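Local coordinates for protein bowman-Birk type bran trypsin inhibitor (Oryza sativa, PDB 2QN5) that probably inhibits serine endopeptidases such as trypsin, this chain being a double-repeat, disulfide-rich Bowman-Birk portion of a longer bran protein, at residues Lys6-Ile11 with Cys25-Glu30; Cys67-Trp72 with Cys98-Lys103. One frame throughout, in Å; residues are numbered along the deposited sequence.

Contact 1: residues Lys6-Ile11 with Cys25-Glu30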
ATOM      1  N   LYS A   6      16.853  16.240  -3.338  1.00 57.76           N
ATOM      2  CA  LYS A   6      17.948  15.621  -4.062  1.00 57.80           C
ATOM      3  C   LYS A   6      18.494  14.392  -3.340  1.00 57.18           C
ATOM      4  O   LYS A   6      18.708  13.356  -3.951  1.00 57.73           O
ATOM      5  CB  LYS A   6      19.061  16.645  -4.307  1.00 58.08           C
ATOM      6  CG  LYS A   6      18.799  17.605  -5.472  1.00 58.13           C
ATOM      7  CD  LYS A   6      17.714  18.627  -5.143  1.00 59.43           C
ATOM      8  CE  LYS A   6      17.350  19.472  -6.359  1.00 59.60           C
ATOM      9  NZ  LYS A   6      16.833  18.643  -7.476  1.00 59.85           N
ATOM     10  N   CYS A   7      18.727  14.494  -2.043  1.00 57.36           N
ATOM     11  CA  CYS A   7      19.217  13.343  -1.305  1.00 58.33           C
ATOM     12  C   CYS A   7      18.436  13.289   0.002  1.00 57.95           C
ATOM     13  O   CYS A   7      17.719  14.227   0.328  1.00 56.63           O
ATOM     14  CB  CYS A   7      20.721  13.477  -1.021  1.00 58.87           C
ATOM     15  SG  CYS A   7      21.128  14.736   0.226  1.00 61.13           S
ATOM     16  N   CYS A   8      18.542  12.186   0.732  1.00 59.49           N
ATOM     17  CA  CYS A   8      17.855  12.080   2.018  1.00 62.67           C
ATOM     18  C   CYS A   8      18.427  10.889   2.766  1.00 65.06           C
ATOM     19  O   CYS A   8      18.685   9.847   2.167  1.00 64.55           O
ATOM     20  CB  CYS A   8      16.327  11.926   1.851  1.00 61.72           C
ATOM     21  SG  CYS A   8      15.427  11.934   3.444  1.00 60.58           S
ATOM     22  N   ASP A   9      18.654  11.073   4.069  1.00 67.77           N
ATOM     23  CA  ASP A   9      19.217  10.033   4.934  1.00 69.53           C
ATOM     24  C   ASP A   9      18.086   9.378   5.697  1.00 70.40           C
ATOM     25  O   ASP A   9      17.778   8.201   5.482  1.00 70.88           O
ATOM     26  CB  ASP A   9      20.228  10.641   5.916  1.00 70.06           C
ATOM     27  CG  ASP A   9      21.480  11.145   5.224  1.00 71.96           C
ATOM     28  OD1 ASP A   9      22.254  10.315   4.700  1.00 71.58           O
ATOM     29  OD2 ASP A   9      21.691  12.374   5.196  1.00 72.77           O
ATOM     30  N   ASN A  10      17.472  10.142   6.596  1.00 70.21           N
ATOM     31  CA  ASN A  10      16.350   9.627   7.350  1.00 70.06           C
ATOM     32  C   ASN A  10      15.169   9.557   6.412  1.00 70.19           C
ATOM     33  O   ASN A  10      14.402  10.518   6.276  1.00 70.53           O
ATOM     34  CB  ASN A  10      16.025  10.525   8.534  1.00 70.26           C
ATOM     35  CG  ASN A  10      16.887  10.224   9.730  1.00 69.85           C
ATOM     36  OD1 ASN A  10      16.924   9.085  10.199  1.00 69.63           O
ATOM     37  ND2 ASN A  10      17.590  11.238  10.238  1.00 68.01           N
ATOM     38  N   ILE A  11      15.052   8.413   5.742  1.00 69.09           N
ATOM     39  CA  ILE A  11      13.963   8.174   4.804  1.00 67.93           C
ATOM     40  C   ILE A  11      12.942   7.272   5.477  1.00 66.86           C
ATOM     41  O   ILE A  11      13.249   6.138   5.844  1.00 66.80           O
ATOM     42  CB  ILE A  11      14.452   7.481   3.504  1.00 68.35           C
ATOM     43  CG1 ILE A  11      15.542   8.318   2.825  1.00 68.49           C
ATOM     44  CG2 ILE A  11      13.288   7.316   2.547  1.00 67.74           C
ATOM     45  CD1 ILE A  11      16.166   7.641   1.619  1.00 60.41           C
ATOM     46  N   CYS A  25      10.495  12.278   3.738  1.00 60.12           N
ATOM     47  CA  CYS A  25      11.890  12.534   4.099  1.00 61.12           C
ATOM     48  C   CYS A  25      12.010  13.398   5.338  1.00 62.94           C
ATOM     49  O   CYS A  25      11.433  14.478   5.415  1.00 62.14           O
ATOM     50  CB  CYS A  25      12.664  13.194   2.956  1.00 60.85           C
ATOM     51  SG  CYS A  25      14.340  13.660   3.474  1.00 59.45           S
ATOM     52  N   ASN A  26      12.766  12.906   6.310  1.00 65.34           N
ATOM     53  CA  ASN A  26      12.965  13.627   7.557  1.00 68.11           C
ATOM     54  C   ASN A  26      14.054  14.696   7.423  1.00 68.91           C
ATOM     55  O   ASN A  26      13.761  15.869   7.207  1.00 69.37           O
ATOM     56  CB  ASN A  26      13.336  12.644   8.675  1.00 70.69           C
ATOM     57  CG  ASN A  26      12.203  11.682   9.024  1.00 72.93           C
ATOM     58  OD1 ASN A  26      12.390  10.764   9.828  1.00 75.57           O
ATOM     59  ND2 ASN A  26      11.026  11.894   8.433  1.00 72.83           N
ATOM     60  N   ASP A  27      15.309  14.276   7.538  1.00 69.22           N
ATOM     61  CA  ASP A  27      16.441  15.183   7.452  1.00 70.98           C
ATOM     62  C   ASP A  27      16.274  16.472   8.261  1.00 71.22           C
ATOM     63  O   ASP A  27      15.237  17.138   8.199  1.00 69.89           O
ATOM     64  CB  ASP A  27      16.739  15.534   5.994  1.00 72.64           C
ATOM     65  CG  ASP A  27      17.815  14.648   5.390  1.00 74.31           C
ATOM     66  OD1 ASP A  27      18.505  15.107   4.447  1.00 75.28           O
ATOM     67  OD2 ASP A  27      17.965  13.494   5.856  1.00 75.15           O
ATOM     68  N   GLU A  28      17.323  16.813   9.010  1.00 71.77           N
ATOM     69  CA  GLU A  28      17.362  18.013   9.843  1.00 73.11           C
ATOM     70  C   GLU A  28      17.032  19.263   8.995  1.00 72.49           C
ATOM     71  O   GLU A  28      16.011  19.924   9.217  1.00 72.19           O
ATOM     72  CB  GLU A  28      18.756  18.151  10.478  1.00 75.50           C
ATOM     73  CG  GLU A  28      19.504  16.823  10.754  1.00 79.12           C
ATOM     74  CD  GLU A  28      18.747  15.849  11.665  1.00 80.48           C
ATOM     75  OE1 GLU A  28      18.213  16.285  12.714  1.00 79.16           O
ATOM     76  OE2 GLU A  28      18.699  14.638  11.338  1.00 81.53           O
ATOM     77  N   LEU A  29      17.905  19.589   8.040  1.00 71.21           N
ATOM     78  CA  LEU A  29      17.697  20.721   7.128  1.00 71.73           C
ATOM     79  C   LEU A  29      17.714  22.146   7.690  1.00 73.19           C
ATOM     80  O   LEU A  29      17.742  22.367   8.910  1.00 73.61           O
ATOM     81  CB  LEU A  29      16.380  20.539   6.376  1.00 69.33           C
ATOM     82  CG  LEU A  29      16.206  19.295   5.509  1.00 67.30           C
ATOM     83  CD1 LEU A  29      14.752  18.861   5.570  1.00 67.42           C
ATOM     84  CD2 LEU A  29      16.645  19.575   4.083  1.00 65.16           C
ATOM     85  N   GLU A  30      17.690  23.104   6.761  1.00 73.32           N
ATOM     86  CA  GLU A  30      17.664  24.539   7.058  1.00 72.87           C
ATOM     87  C   GLU A  30      16.590  25.039   6.093  1.00 72.32           C
ATOM     88  O   GLU A  30      16.487  24.536   4.979  1.00 73.28           O
ATOM     89  CB  GLU A  30      19.027  25.178   6.736  1.00 73.75           C
ATOM     90  CG  GLU A  30      19.322  26.507   7.455  1.00 72.82           C
ATOM     91  CD  GLU A  30      18.808  27.735   6.717  1.00 71.08           C
ATOM     92  OE1 GLU A  30      18.768  28.823   7.337  1.00 70.40           O
ATOM     93  OE2 GLU A  30      18.454  27.615   5.524  1.00 68.44           O
TER
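Cys8 and Cys25 are joined covalently, SG to SG at 2.0 Å, in a disulfide whose own torsion is close to a right angle. Each sulfur stands anti to its backbone N (chi1 -175° in Cys8, 174° in Cys25), which sends the two across the gap to meet. Nearby, Asn10 CB packs beside Asn26 CB.

Hydrogen bonds grip the turn that follows. Asp27 OD2 accepts the amide of Asp9 (N to OD2 3.1 Å, 163° at the hydrogen) from the syn side, tilted out of the carboxylate plane, and takes a weak second bond from Asn10 N. In return Asn26 N donates to Asn10 O at 2.9 Å, almost head-on to the carbonyl. Asn10 is the centre of an inverse gamma turn, and its OD1 is hydrogen-bonded to His125 NE2. A leucine replacing Asp27 would probably leave the Asp9 amide without its acceptor, freeing this turn to shift.

The charges are less comfortable: Asp9 OD2 lies 3.9 Å from Asp27 OD2, which may raise the proton affinity of one carboxylate. Asp9 OD1, however, is hydrogen-bonded to Thr68 OG1 and probably also to the Cys67 amide.

Ile11 and Cys25, an antiparallel non-hydrogen-bonded pair, stand where strands 11-13 and 22-25 come together; strand 54-59 flanks 22-25 on its other edge.

Contact 2: residues Cys67-Trp72 with Cys98-Lys103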
ATOM      1  N   CYS A  67      22.541  11.008   1.489  1.00 59.57           N
ATOM      2  CA  CYS A  67      23.299  12.247   1.436  1.00 60.79           C
ATOM      3  C   CYS A  67      24.756  11.973   1.819  1.00 61.41           C
ATOM      4  O   CYS A  67      25.670  12.665   1.372  1.00 61.51           O
ATOM      5  CB  CYS A  67      22.688  13.265   2.395  1.00 59.98           C
ATOM      6  SG  CYS A  67      20.974  13.766   2.007  1.00 59.20           S
ATOM      7  N   THR A  68      24.951  10.948   2.642  1.00 61.52           N
ATOM      8  CA  THR A  68      26.265  10.540   3.123  1.00 62.15           C
ATOM      9  C   THR A  68      26.369   9.022   3.014  1.00 63.59           C
ATOM     10  O   THR A  68      25.638   8.302   3.687  1.00 64.07           O
ATOM     11  CB  THR A  68      26.445  10.950   4.595  1.00 62.27           C
ATOM     12  OG1 THR A  68      25.206  10.771   5.291  1.00 62.34           O
ATOM     13  CG2 THR A  68      26.889  12.407   4.702  1.00 61.73           C
ATOM     14  N   PRO A  69      27.298   8.511   2.183  1.00 64.63           N
ATOM     15  CA  PRO A  69      27.457   7.058   2.009  1.00 65.30           C
ATOM     16  C   PRO A  69      27.541   6.203   3.267  1.00 67.17           C
ATOM     17  O   PRO A  69      27.726   6.694   4.382  1.00 66.88           O
ATOM     18  CB  PRO A  69      28.700   6.938   1.121  1.00 63.14           C
ATOM     19  CG  PRO A  69      29.457   8.179   1.413  1.00 62.81           C
ATOM     20  CD  PRO A  69      28.383   9.238   1.506  1.00 63.80           C
ATOM     21  N   ARG A  70      27.411   4.901   3.060  1.00 69.55           N
ATOM     22  CA  ARG A  70      27.426   3.939   4.141  1.00 71.03           C
ATOM     23  C   ARG A  70      28.408   2.819   3.887  1.00 72.15           C
ATOM     24  O   ARG A  70      28.529   2.331   2.777  1.00 71.56           O
ATOM     25  CB  ARG A  70      26.032   3.364   4.289  1.00 72.91           C
ATOM     26  CG  ARG A  70      25.019   4.420   4.634  1.00 74.68           C
ATOM     27  CD  ARG A  70      23.644   4.098   4.112  1.00 75.68           C
ATOM     28  NE  ARG A  70      22.691   5.123   4.530  1.00 76.25           N
ATOM     29  CZ  ARG A  70      22.366   5.366   5.796  1.00 75.30           C
ATOM     30  NH1 ARG A  70      21.489   6.317   6.085  1.00 74.64           N
ATOM     31  NH2 ARG A  70      22.910   4.653   6.772  1.00 75.82           N
ATOM     32  N   PRO A  71      29.101   2.378   4.938  1.00 73.55           N
ATOM     33  CA  PRO A  71      30.087   1.302   4.840  1.00 73.87           C
ATOM     34  C   PRO A  71      29.674   0.260   3.812  1.00 75.22           C
ATOM     35  O   PRO A  71      30.464  -0.127   2.950  1.00 76.00           O
ATOM     36  CB  PRO A  71      30.106   0.745   6.253  1.00 74.11           C
ATOM     37  CG  PRO A  71      29.885   1.975   7.091  1.00 73.89           C
ATOM     38  CD  PRO A  71      28.771   2.666   6.348  1.00 73.95           C
ATOM     39  N   TRP A  72      28.419  -0.172   3.914  1.00 76.47           N
ATOM     40  CA  TRP A  72      27.826  -1.173   3.023  1.00 77.28           C
ATOM     41  C   TRP A  72      28.028  -0.688   1.594  1.00 77.17           C
ATOM     42  O   TRP A  72      27.711  -1.376   0.620  1.00 76.36           O
ATOM     43  CB  TRP A  72      26.324  -1.323   3.355  1.00 77.96           C
ATOM     44  CG  TRP A  72      26.076  -1.248   4.844  1.00 79.04           C
ATOM     45  CD1 TRP A  72      26.625  -2.056   5.796  1.00 79.71           C
ATOM     46  CD2 TRP A  72      25.364  -0.223   5.557  1.00 79.08           C
ATOM     47  NE1 TRP A  72      26.317  -1.595   7.054  1.00 80.20           N
ATOM     48  CE2 TRP A  72      25.545  -0.471   6.939  1.00 79.82           C
ATOM     49  CE3 TRP A  72      24.600   0.878   5.166  1.00 79.15           C
ATOM     50  CZ2 TRP A  72      24.990   0.347   7.934  1.00 79.74           C
ATOM     51  CZ3 TRP A  72      24.045   1.693   6.159  1.00 79.89           C
ATOM     52  CH2 TRP A  72      24.248   1.419   7.528  1.00 79.42           C
ATOM     53  N   CYS A  98      35.380  -3.705  -0.808  1.00 91.99           N
ATOM     54  CA  CYS A  98      34.472  -2.890  -0.007  1.00 91.81           C
ATOM     55  C   CYS A  98      34.334  -1.460  -0.538  1.00 91.36           C
ATOM     56  O   CYS A  98      34.691  -1.183  -1.682  1.00 91.70           O
ATOM     57  CB  CYS A  98      34.958  -2.872   1.444  1.00 92.44           C
ATOM     58  SG  CYS A  98      35.158  -4.540   2.162  1.00 93.02           S
ATOM     59  N   ALA A  99      33.831  -0.545   0.285  1.00 90.17           N
ATOM     60  CA  ALA A  99      33.645   0.823  -0.176  1.00 88.89           C
ATOM     61  C   ALA A  99      34.216   1.908   0.725  1.00 88.19           C
ATOM     62  O   ALA A  99      34.316   1.745   1.935  1.00 86.86           O
ATOM     63  CB  ALA A  99      32.168   1.079  -0.413  1.00 89.63           C
ATOM     64  N   ASP A 100      34.568   3.023   0.091  1.00 87.45           N
ATOM     65  CA  ASP A 100      35.135   4.214   0.725  1.00 87.43           C
ATOM     66  C   ASP A 100      34.747   4.502   2.185  1.00 86.58           C
ATOM     67  O   ASP A 100      35.522   5.113   2.930  1.00 86.96           O
ATOM     68  CB  ASP A 100      34.794   5.435  -0.139  1.00 88.92           C
ATOM     69  CG  ASP A 100      33.293   5.565  -0.404  1.00 90.49           C
ATOM     70  OD1 ASP A 100      32.541   5.889   0.543  1.00 91.46           O
ATOM     71  OD2 ASP A 100      32.862   5.337  -1.556  1.00 90.92           O
ATOM     72  N   ALA A 101      33.556   4.083   2.597  1.00 85.04           N
ATOM     73  CA  ALA A 101      33.130   4.332   3.967  1.00 83.70           C
ATOM     74  C   ALA A 101      33.368   3.108   4.852  1.00 82.82           C
ATOM     75  O   ALA A 101      33.319   3.202   6.082  1.00 81.96           O
ATOM     76  CB  ALA A 101      31.662   4.738   3.990  1.00 83.42           C
ATOM     77  N   CYS A 102      33.625   1.967   4.214  1.00 81.80           N
ATOM     78  CA  CYS A 102      33.914   0.708   4.910  1.00 81.43           C
ATOM     79  C   CYS A 102      35.091   0.992   5.835  1.00 81.27           C
ATOM     80  O   CYS A 102      35.505   2.144   5.955  1.00 82.32           O
ATOM     81  CB  CYS A 102      34.270  -0.383   3.882  1.00 81.08           C
ATOM     82  SG  CYS A 102      35.116  -1.869   4.517  1.00 79.04           S
ATOM     83  N   LYS A 103      35.643  -0.026   6.488  1.00 81.14           N
ATOM     84  CA  LYS A 103      36.766   0.236   7.385  1.00 81.08           C
ATOM     85  C   LYS A 103      37.409  -1.004   8.000  1.00 81.59           C
ATOM     86  O   LYS A 103      38.268  -0.884   8.871  1.00 81.07           O
ATOM     87  CB  LYS A 103      36.301   1.173   8.504  1.00 80.01           C
ATOM     88  CG  LYS A 103      37.396   1.963   9.175  1.00 78.12           C
ATOM     89  CD  LYS A 103      36.804   3.172   9.870  1.00 76.95           C
ATOM     90  CE  LYS A 103      36.030   4.039   8.880  1.00 76.79           C
ATOM     91  NZ  LYS A 103      35.323   5.172   9.542  1.00 76.38           N
TER
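The carbonyl oxygen of Pro71 is approached by two carbon groups of the facing segment, the methyl of Ala99 (O to CB 4.0 Å) and the methylene of Cys102 (O to CB 3.9 Å). No hydrogen bond crosses between the segments, and the contact is one of van der Waals packing. At its middle Ala101 points its methyl at the Arg70-Pro71 peptide, with CB 3.6 Å from Pro71 N and 3.8 Å from Arg70 C. The Pro71 ring lies alongside the Ala101-Cys102 peptide, its CG 3.8 Å from Ala101 O, while Pro71 CA comes within 3.7 Å of Cys102 N.

Residues Ala99 to Cys102 form a type I beta turn, and the cysteines on and beside it are tied off in the manner of Bowman-Birk domains, Cys98 to Cys105 and Cys102 to Cys118. The sulfur of Cys102 is turned beside its own carbonyl carbon, where it meets Cys118 SG.

At the exposed end, Asp100 carries CG between its backbone N and carbonyl carbon (chi1 55°), and Asp100 OD1 comes to 3.9 Å from Pro69 CG, the two side chains crossing at about a right angle. Arg70 points its CB away from the turn, and its guanidinium makes a cation-pi contact with Phe66. Asp120 and Phe122 pack against Pro71.

In the fold
From the N terminus, contact 1 comes first: residues 25-30 return to 6-11 after 13 intervening residues, closing the hairpin of strands 11-13 and 22-25, in whose connecting loop lies Lys17-Pro18, by similarity a reactive bond for trypsin. Contact 2 follows in series, neither nested nor crossed, with 98-103 returning to 67-72 around a strandless loop holding the second probable reactive bond, Lys83-Met84. The centres lie about 18 Å apart, yet the contacts join directly through the Cys7-Cys67 disulfide, beside which Asp9 also reaches residues 67-68. Residues 67-72 straddle the boundary between repeats 3-69 and 70-133, tying the two inhibitor units together.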